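Local coordinates for sorbitol dehydrogenase (PDB 5ITG), which probably oxidises D-sorbitol to L-sorbose with a nicotinamide cofactor, NADP(H), as the electron carrier, at residues Val168-Arg173 / Lys207-Glu212; Tyr409-Arg414 / Asp441-Ser446. All coordinates share one frame; numbering follows the deposited sequence.

Contact 1 of 2, residues Val168-Arg173 / Lys207-Glu212; sequences VVEALR and KARDPE
Arg-173 and Arg-209 bring their side chains together where helix 164-177 meets the junction of helices 194-209 and 211-220, all within the Rossmann domain of this mannitol dehydrogenase family member. The tight part is on the inner side. There Val-169 points toward the partner helices and packs on Tyr-205, Ala-206 and Leu-213, while Leu-172 lies on Ile-217 and Phe-183, an apolar seam just beyond the segments themselves. The polar outer side is looser. The two arginine chains meet obliquely, Arg-209 NH2 coming no nearer than 3.9 Å to Arg-173 CD, with Arg-173 NE equally near and the guanidinium planes 38° apart. What makes this pairing of like charges tolerable is probably Glu-170, one helical turn before Arg-173. Arg-173 grips it side-on with two nitrogens in a salt bridge: NE reaches Glu-170 OE1 at 2.9 Å and NH2 reaches Glu-170 OE2 at 2.8 Å, both from above the carboxylate plane. The arginine can fold back in this way because its chain, extended through the first two torsions, bends at chi3 (68°). Its NH1 forms a salt bridge with Asp-177, and Glu-170 OE2 has a second partner in Arg-174. With an alanine at Arg-173, Glu-170 would probably lose its two-pronged mate and be freer to turn, and Asp-177 would be left without this partner. Arg-209 sits beyond salt-bridge range of the same carboxylate, its NH2 4.4 Å from Glu-170 OE1. Past it the chain kinks at Asp-210, the N-cap of the next helix, where OD1 accepts from Glu-212 N at 3.1 Å. A bridging water donates to Glu-170 OE1 at 2.7 Å and accepts a weak bond from Arg-209 NE at 2.9 Å.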
loop_
_atom_site.group_PDB
_atom_site.type_symbol
_atom_site.label_atom_id
_atom_site.label_comp_id
_atom_site.label_asym_id
_atom_site.label_seq_id
_atom_site.Cartn_x
_atom_site.Cartn_y
_atom_site.Cartn_z
ATOM N N VAL A 168 15.503 -15.976 -5.491
ATOM C CA VAL A 168 14.319 -16.807 -5.314
ATOM C C VAL A 168 14.286 -18.007 -6.248
ATOM O O VAL A 168 14.080 -19.134 -5.805
ATOM C CB VAL A 168 13.030 -15.963 -5.497
ATOM C CG1 VAL A 168 11.809 -16.864 -5.588
ATOM C CG2 VAL A 168 12.882 -15.006 -4.314
ATOM N N VAL A 169 14.486 -17.772 -7.538
ATOM C CA VAL A 169 14.465 -18.867 -8.495
ATOM C C VAL A 169 15.623 -19.848 -8.277
ATOM O O VAL A 169 15.426 -21.059 -8.362
ATOM C CB VAL A 169 14.458 -18.324 -9.939
ATOM C CG1 VAL A 169 14.686 -19.451 -10.937
ATOM C CG2 VAL A 169 13.104 -17.654 -10.215
ATOM N N GLU A 170 16.821 -19.343 -7.983
ATOM C CA GLU A 170 17.952 -20.238 -7.733
ATOM C C GLU A 170 17.672 -21.054 -6.470
ATOM O O GLU A 170 17.984 -22.245 -6.406
ATOM C CB GLU A 170 19.252 -19.439 -7.573
ATOM C CG GLU A 170 20.461 -20.265 -7.139
ATOM C CD GLU A 170 20.897 -21.321 -8.160
ATOM O OE1 GLU A 170 20.276 -21.444 -9.239
ATOM O OE2 GLU A 170 21.877 -22.036 -7.871
ATOM N N ALA A 171 17.079 -20.419 -5.460
ATOM C CA ALA A 171 16.763 -21.134 -4.226
ATOM C C ALA A 171 15.752 -22.247 -4.517
ATOM O O ALA A 171 15.880 -23.371 -4.020
ATOM C CB ALA A 171 16.200 -20.166 -3.183
ATOM N N LEU A 172 14.748 -21.933 -5.331
ATOM C CA LEU A 172 13.733 -22.918 -5.681
ATOM C C LEU A 172 14.343 -24.069 -6.479
ATOM O O LEU A 172 13.971 -25.228 -6.294
ATOM C CB LEU A 172 12.604 -22.249 -6.469
ATOM C CG LEU A 172 11.709 -21.354 -5.601
ATOM C CD1 LEU A 172 10.817 -20.485 -6.462
ATOM C CD2 LEU A 172 10.882 -22.234 -4.669
ATOM N N ARG A 173 15.292 -23.755 -7.353
ATOM C CA ARG A 173 15.944 -24.793 -8.150
ATOM C C ARG A 173 16.654 -25.771 -7.219
ATOM O O ARG A 173 16.472 -26.990 -7.310
ATOM C CB ARG A 173 16.966 -24.177 -9.110
ATOM C CG ARG A 173 17.620 -25.195 -10.044
ATOM C CD ARG A 173 18.781 -24.605 -10.828
ATOM N NE ARG A 173 19.923 -24.279 -9.974
ATOM C CZ ARG A 173 20.608 -25.169 -9.257
ATOM N NH1 ARG A 173 20.270 -26.453 -9.283
ATOM N NH2 ARG A 173 21.635 -24.778 -8.512
ATOM N N LYS A 207 11.591 -18.904 -16.555
ATOM C CA LYS A 207 11.466 -19.379 -17.929
ATOM C C LYS A 207 12.762 -19.146 -18.700
ATOM O O LYS A 207 13.224 -20.020 -19.431
ATOM C CB LYS A 207 10.319 -18.666 -18.642
ATOM C CG LYS A 207 10.078 -19.171 -20.050
ATOM C CD LYS A 207 9.003 -18.364 -20.755
ATOM C CE LYS A 207 8.704 -18.953 -22.120
ATOM N NZ LYS A 207 8.307 -20.387 -21.992
ATOM N N ALA A 208 13.343 -17.966 -18.531
ATOM C CA ALA A 208 14.586 -17.639 -19.213
ATOM C C ALA A 208 15.705 -18.532 -18.696
ATOM O O ALA A 208 16.577 -18.942 -19.455
ATOM C CB ALA A 208 14.940 -16.173 -18.991
ATOM N N ARG A 209 15.667 -18.825 -17.402
ATOM C CA ARG A 209 16.675 -19.665 -16.761
ATOM C C ARG A 209 16.600 -21.103 -17.274
ATOM O O ARG A 209 17.612 -21.677 -17.687
ATOM C CB ARG A 209 16.475 -19.640 -15.243
ATOM C CG ARG A 209 17.437 -20.503 -14.449
ATOM C CD ARG A 209 18.836 -19.913 -14.421
ATOM N NE ARG A 209 19.762 -20.778 -13.698
ATOM C CZ ARG A 209 20.153 -21.976 -14.119
ATOM N NH1 ARG A 209 19.702 -22.460 -15.269
ATOM N NH2 ARG A 209 20.995 -22.693 -13.390
ATOM N N ASP A 210 15.398 -21.676 -17.249
ATOM C CA ASP A 210 15.171 -23.044 -17.702
ATOM C C ASP A 210 13.683 -23.399 -17.679
ATOM O O ASP A 210 13.068 -23.471 -16.615
ATOM C CB ASP A 210 15.958 -24.025 -16.824
ATOM C CG ASP A 210 15.480 -25.457 -16.972
ATOM O OD1 ASP A 210 15.061 -25.838 -18.086
ATOM O OD2 ASP A 210 15.535 -26.209 -15.972
ATOM N N PRO A 211 13.090 -23.635 -18.861
ATOM C CA PRO A 211 11.669 -23.982 -18.981
ATOM C C PRO A 211 11.188 -25.048 -17.998
ATOM O O PRO A 211 10.123 -24.904 -17.396
ATOM C CB PRO A 211 11.554 -24.425 -20.436
ATOM C CG PRO A 211 12.532 -23.511 -21.117
ATOM C CD PRO A 211 13.726 -23.589 -20.189
ATOM N N GLU A 212 11.959 -26.117 -17.836
ATOM C CA GLU A 212 11.577 -27.174 -16.907
ATOM C C GLU A 212 11.493 -26.635 -15.480
ATOM O O GLU A 212 10.637 -27.049 -14.696
ATOM C CB GLU A 212 12.587 -28.317 -16.957
ATOM C CG GLU A 212 12.622 -29.060 -18.276
ATOM C CD GLU A 212 13.712 -30.114 -18.308
ATOM O OE1 GLU A 212 13.798 -30.907 -17.342
ATOM O OE2 GLU A 212 14.475 -30.151 -19.298
HETATM O O HOH W 1 18.829 -20.142 -11.081
#

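Contact 2 of 2, residues Tyr409-Arg414 / Asp441-Ser446; sequences YLEMLR and DDFESS
Leu-410 and Ser-446 make the closest approach of the two backbones, with the leucine branch lying against the serine hydroxymethyl group. Leu-410 CD2 comes to 3.5 Å from Ser-446 OG, and CD1 touches the same oxygen, so both methyls rest on it. Ser-446 OG sits between its own backbone N and carbonyl carbon (chi1 54°), which also lets it donate to a water 2.9 Å away; that water in turn donates to Leu-410 O at 2.7 Å, tying the hydroxyl to the helix backbone. Further along, the aromatic side chain of Phe-443 presents its edge to Glu-411: OE2 lies 4.1 Å from Phe-443 CD1, near the ring plane, with carboxylate and ring planes 37° apart. At the far end Arg-414 NH2 meets Asp-441 OD1 at 3.2 Å, a salt bridge whose hydrogen bond is weak because it is strongly bent (123°). The carboxylate oxygen stands near the guanidinium plane, at its edge.

In the next shell, Asp-442 shapes the loop that carries Phe-443 and Ser-446. Its OD1 accepts from both Glu-444 N and Ser-445 N, approached from the same face of the carboxylate, as in an Asx turn and Asx motif, while Ser-445 OG donates to OD2. Glu-411 is set by stronger partners than the ring: Arg-471 and Arg-475 both bind OE2, which probably favours its ionised form.

Within the C-terminal domain, the contact joins the C-terminal part of helix 400-412 to the loop after helix 432-439. Helix 461-477 supplies the two arginines and also packs against Phe-443, helix 288-312 lies against Glu-411 and Met-412 (a selenomethionine), and helix 432-439 touches Leu-413 and Ser-445.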
loop_
_atom_site.group_PDB
_atom_site.type_symbol
_atom_site.label_atom_id
_atom_site.label_comp_id
_atom_site.label_asym_id
_atom_site.label_seq_id
_atom_site.Cartn_x
_atom_site.Cartn_y
_atom_site.Cartn_z
ATOM N N TYR A 409 -13.578 18.488 -9.326
ATOM C CA TYR A 409 -12.297 18.135 -9.912
ATOM C C TYR A 409 -11.962 19.140 -11.022
ATOM O O TYR A 409 -10.857 19.692 -11.061
ATOM C CB TYR A 409 -12.352 16.714 -10.492
ATOM C CG TYR A 409 -11.127 16.337 -11.303
ATOM C CD1 TYR A 409 -9.876 16.211 -10.702
ATOM C CD2 TYR A 409 -11.219 16.133 -12.678
ATOM C CE1 TYR A 409 -8.736 15.894 -11.458
ATOM C CE2 TYR A 409 -10.092 15.814 -13.440
ATOM C CZ TYR A 409 -8.856 15.698 -12.825
ATOM O OH TYR A 409 -7.739 15.397 -13.582
ATOM N N LEU A 410 -12.918 19.377 -11.914
ATOM C CA LEU A 410 -12.709 20.303 -13.026
ATOM C C LEU A 410 -12.430 21.734 -12.573
ATOM O O LEU A 410 -11.590 22.421 -13.155
ATOM C CB LEU A 410 -13.912 20.273 -13.975
ATOM C CG LEU A 410 -14.025 18.936 -14.716
ATOM C CD1 LEU A 410 -15.232 18.942 -15.647
ATOM C CD2 LEU A 410 -12.732 18.691 -15.493
ATOM N N GLU A 411 -13.130 22.186 -11.540
ATOM C CA GLU A 411 -12.898 23.530 -11.032
ATOM C C GLU A 411 -11.562 23.597 -10.284
ATOM O O GLU A 411 -10.854 24.603 -10.356
ATOM C CB GLU A 411 -14.058 23.962 -10.134
ATOM C CG GLU A 411 -15.327 24.281 -10.922
ATOM C CD GLU A 411 -15.119 25.429 -11.907
ATOM O OE1 GLU A 411 -14.742 26.531 -11.457
ATOM O OE2 GLU A 411 -15.335 25.233 -13.128
HETATM N N MSE A 412 -11.206 22.518 -9.588
HETATM C CA MSE A 412 -9.945 22.469 -8.844
HETATM C C MSE A 412 -8.775 22.632 -9.816
HETATM O O MSE A 412 -7.770 23.280 -9.513
HETATM C CB MSE A 412 -9.826 21.132 -8.094
HETATM C CG MSE A 412 -8.534 20.940 -7.299
HETATM SE SE MSE A 412 -7.014 20.318 -8.360
HETATM C CE MSE A 412 -7.711 18.580 -8.927
ATOM N N LEU A 413 -8.923 22.050 -11.000
ATOM C CA LEU A 413 -7.885 22.112 -12.026
ATOM C C LEU A 413 -7.494 23.539 -12.433
ATOM O O LEU A 413 -6.368 23.773 -12.881
ATOM C CB LEU A 413 -8.347 21.330 -13.263
ATOM C CG LEU A 413 -7.753 19.952 -13.584
ATOM C CD1 LEU A 413 -7.419 19.183 -12.329
ATOM C CD2 LEU A 413 -8.740 19.188 -14.459
ATOM N N ARG A 414 -8.411 24.489 -12.271
ATOM C CA ARG A 414 -8.139 25.874 -12.649
ATOM C C ARG A 414 -7.031 26.540 -11.831
ATOM O O ARG A 414 -6.487 27.570 -12.236
ATOM C CB ARG A 414 -9.432 26.691 -12.605
ATOM C CG ARG A 414 -10.442 26.226 -13.657
ATOM C CD ARG A 414 -11.788 26.933 -13.565
ATOM N NE ARG A 414 -11.867 28.116 -14.419
ATOM C CZ ARG A 414 -11.567 29.349 -14.030
ATOM N NH1 ARG A 414 -11.166 29.576 -12.786
ATOM N NH2 ARG A 414 -11.663 30.357 -14.886
ATOM N N ASP A 441 -12.089 28.983 -19.917
ATOM C CA ASP A 441 -13.000 29.750 -19.077
ATOM C C ASP A 441 -14.438 29.283 -19.192
ATOM O O ASP A 441 -15.284 29.670 -18.383
ATOM C CB ASP A 441 -12.920 31.241 -19.409
ATOM C CG ASP A 441 -11.625 31.865 -18.942
ATOM O OD1 ASP A 441 -11.243 31.625 -17.774
ATOM O OD2 ASP A 441 -10.993 32.598 -19.736
ATOM N N ASP A 442 -14.725 28.459 -20.194
ATOM C CA ASP A 442 -16.078 27.955 -20.355
ATOM C C ASP A 442 -16.311 26.882 -19.304
ATOM O O ASP A 442 -15.517 26.734 -18.372
ATOM C CB ASP A 442 -16.289 27.380 -21.758
ATOM C CG ASP A 442 -15.381 26.207 -22.052
ATOM O OD1 ASP A 442 -15.450 25.199 -21.317
ATOM O OD2 ASP A 442 -14.602 26.293 -23.026
ATOM N N PHE A 443 -17.396 26.133 -19.452
ATOM C CA PHE A 443 -17.733 25.088 -18.495
ATOM C C PHE A 443 -17.981 23.750 -19.178
ATOM O O PHE A 443 -18.479 22.820 -18.545
ATOM C CB PHE A 443 -18.989 25.491 -17.723
ATOM C CG PHE A 443 -18.838 26.762 -16.940
ATOM C CD1 PHE A 443 -18.122 26.779 -15.748
ATOM C CD2 PHE A 443 -19.416 27.942 -17.392
ATOM C CE1 PHE A 443 -17.983 27.954 -15.017
ATOM C CE2 PHE A 443 -19.283 29.121 -16.669
ATOM C CZ PHE A 443 -18.566 29.128 -15.478
ATOM N N GLU A 444 -17.632 23.651 -20.458
ATOM C CA GLU A 444 -17.863 22.423 -21.217
ATOM C C GLU A 444 -16.609 21.732 -21.739
ATOM O O GLU A 444 -16.541 20.506 -21.772
ATOM C CB GLU A 444 -18.772 22.719 -22.407
ATOM C CG GLU A 444 -20.067 23.408 -22.046
ATOM C CD GLU A 444 -20.819 23.891 -23.270
ATOM O OE1 GLU A 444 -21.135 23.054 -24.143
ATOM O OE2 GLU A 444 -21.094 25.108 -23.357
ATOM N N SER A 445 -15.627 22.521 -22.156
ATOM C CA SER A 445 -14.397 21.980 -22.715
ATOM C C SER A 445 -13.709 20.871 -21.929
ATOM O O SER A 445 -13.404 19.824 -22.493
ATOM C CB SER A 445 -13.392 23.106 -22.965
ATOM O OG SER A 445 -13.896 24.019 -23.919
ATOM N N SER A 446 -13.466 21.090 -20.639
ATOM C CA SER A 446 -12.768 20.086 -19.839
ATOM C C SER A 446 -13.519 18.772 -19.616
ATOM O O SER A 446 -12.979 17.846 -19.022
ATOM C CB SER A 446 -12.298 20.679 -18.495
ATOM O OG SER A 446 -13.350 21.286 -17.777
HETATM O O HOH W 2 -11.363 22.003 -15.827
#

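How the contacts relate
Contact 1 and contact 2 lie far apart, their centres 53 Å from each other and their nearest atoms about 38 Å, and they do not touch. They follow one another in series along the chain: 168-173 with 207-212 closes before 409-414 with 441-446 opens. The first belongs to the Rossmann domain range, the second to the C-terminal domain range, and they share no helix, strand or sheet. Contact 1 joins helices that follow the sheet strands 125-128 and 184-187 in sequence; contact 2 belongs to the helical part of the chain. Each therefore ties together segments within its own domain, and neither bridges the two.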